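Local structure of enoyl-CoA hydratase/isomerase family protein (Ruegeria pomeroyi, 3L3S) at residues 159-162 / 163-167. The protein belongs to the crotonase superfamily and probably acts as a hydro-lyase on acyl-CoA substrates, as enoyl-CoA hydratases do in fatty acid metabolism. Residues are numbered along the deposited sequence; the frame is centred on the assembly and turned at random.
Sequences IGRR and AVTEM
The bond between G160 and V164 closes the first turn of helix 161-170, with G160 at the N-cap. V164 N gives a nearly straight hydrogen bond to G160 O (3.2 Å, 169° at the hydrogen). E166 N bonds to R162 O at 3.1 Å.

R161 O takes two donors from T165. The backbone bond from T165 N to R161 O is weak (3.4 Å). The hydroxyl bond is short, with T165 OG1 2.6 Å from R161 O and almost in line with the carbonyl. OG1 lies anti to the carbonyl carbon (chi1 -55°), which turns the hydroxyl back to the preceding turn. A valine here would lose the hydroxyl bond and would probably leave R161 O with just the weak amide bond from this residue.

The apolar contacts centre on I159, just ahead of the helix. I159 CD1 lies 3.6 Å from A163 CB and also reaches M167 SE, at 3.9 Å. Nearer the backbone, I159 CG1 meets V164 CG2 at 3.7 Å, the two side chains crossing at a slant. M167 is selenomethionine.

Helix 176-182 covers this apolar side through W178 and A182. The polar ends point elsewhere: E166 bonds to Y174 and to Y130 of the second subunit, and R162 to M123 O of that subunit. The helix start thus joins helix 176-182 to the subunit interface.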
loop_
_atom_site.group_PDB
_atom_site.type_symbol
_atom_site.label_atom_id
_atom_site.label_comp_id
_atom_site.label_asym_id
_atom_site.label_seq_id
_atom_site.Cartn_x
_atom_site.Cartn_y
_atom_site.Cartn_z
ATOM N N ILE B 159 4.714 3.261 -4.353
ATOM C CA ILE B 159 5.472 2.140 -3.763
ATOM C C ILE B 159 5.278 2.151 -2.247
ATOM O O ILE B 159 4.872 3.167 -1.689
ATOM C CB ILE B 159 7.013 2.119 -4.136
ATOM C CG1 ILE B 159 7.745 3.381 -3.675
ATOM C CG2 ILE B 159 7.206 1.928 -5.618
ATOM C CD1 ILE B 159 9.242 3.365 -3.959
ATOM N N GLY B 160 5.601 1.036 -1.589
ATOM C CA GLY B 160 5.442 0.900 -0.142
ATOM C C GLY B 160 6.308 1.819 0.704
ATOM O O GLY B 160 7.307 2.345 0.208
ATOM N N ARG B 161 5.945 1.986 1.979
ATOM C CA ARG B 161 6.675 2.859 2.905
ATOM C C ARG B 161 8.155 2.490 3.117
ATOM O O ARG B 161 8.975 3.368 3.338
ATOM C CB ARG B 161 5.940 2.962 4.249
ATOM C CG ARG B 161 6.421 4.101 5.150
ATOM C CD ARG B 161 5.788 4.053 6.528
ATOM N NE ARG B 161 4.438 4.617 6.562
ATOM C CZ ARG B 161 4.121 5.780 7.131
ATOM N NH1 ARG B 161 5.050 6.531 7.722
ATOM N NH2 ARG B 161 2.861 6.187 7.122
ATOM N N ARG B 162 8.489 1.205 3.017
ATOM C CA ARG B 162 9.869 0.753 3.183
ATOM C C ARG B 162 10.697 1.068 1.949
ATOM O O ARG B 162 11.858 1.469 2.052
ATOM C CB ARG B 162 9.923 -0.748 3.415
ATOM C CG ARG B 162 9.342 -1.194 4.725
ATOM C CD ARG B 162 10.293 -1.030 5.839
ATOM N NE ARG B 162 9.960 -1.886 6.964
ATOM C CZ ARG B 162 10.182 -1.553 8.228
ATOM N NH1 ARG B 162 10.709 -0.374 8.518
ATOM N NH2 ARG B 162 9.970 -2.435 9.191
ATOM N N ALA B 163 10.062 0.910 0.791
ATOM C CA ALA B 163 10.689 1.144 -0.495
ATOM C C ALA B 163 11.107 2.595 -0.715
ATOM O O ALA B 163 12.272 2.844 -1.019
ATOM C CB ALA B 163 9.787 0.657 -1.592
ATOM N N VAL B 164 10.193 3.545 -0.467
ATOM C CA VAL B 164 10.483 4.985 -0.621
ATOM C C VAL B 164 11.491 5.475 0.400
ATOM O O VAL B 164 12.266 6.383 0.118
ATOM C CB VAL B 164 9.267 5.910 -0.394
ATOM C CG1 VAL B 164 9.312 7.073 -1.364
ATOM C CG2 VAL B 164 7.976 5.171 -0.422
ATOM N N THR B 165 11.423 4.914 1.606
ATOM C CA THR B 165 12.329 5.293 2.676
ATOM C C THR B 165 13.758 4.860 2.358
ATOM O O THR B 165 14.687 5.609 2.632
ATOM C CB THR B 165 11.858 4.763 4.048
ATOM O OG1 THR B 165 10.514 5.211 4.279
ATOM C CG2 THR B 165 12.730 5.309 5.185
ATOM N N GLU B 166 13.920 3.714 1.695
ATOM C CA GLU B 166 15.253 3.253 1.343
ATOM C C GLU B 166 15.833 4.052 0.180
ATOM O O GLU B 166 17.013 4.380 0.205
ATOM C CB GLU B 166 15.302 1.748 1.057
ATOM C CG GLU B 166 16.727 1.168 1.241
ATOM C CD GLU B 166 16.927 -0.215 0.638
ATOM O OE1 GLU B 166 16.505 -0.449 -0.516
ATOM O OE2 GLU B 166 17.532 -1.066 1.321
HETATM N N MSE B 167 14.986 4.438 -0.780
HETATM C CA MSE B 167 15.426 5.214 -1.939
HETATM C C MSE B 167 15.904 6.593 -1.524
HETATM O O MSE B 167 17.007 7.011 -1.879
HETATM C CB MSE B 167 14.308 5.393 -2.970
HETATM C CG MSE B 167 13.786 4.152 -3.609
HETATM SE SE MSE B 167 12.715 4.626 -5.161
HETATM C CE MSE B 167 14.148 4.769 -6.471
#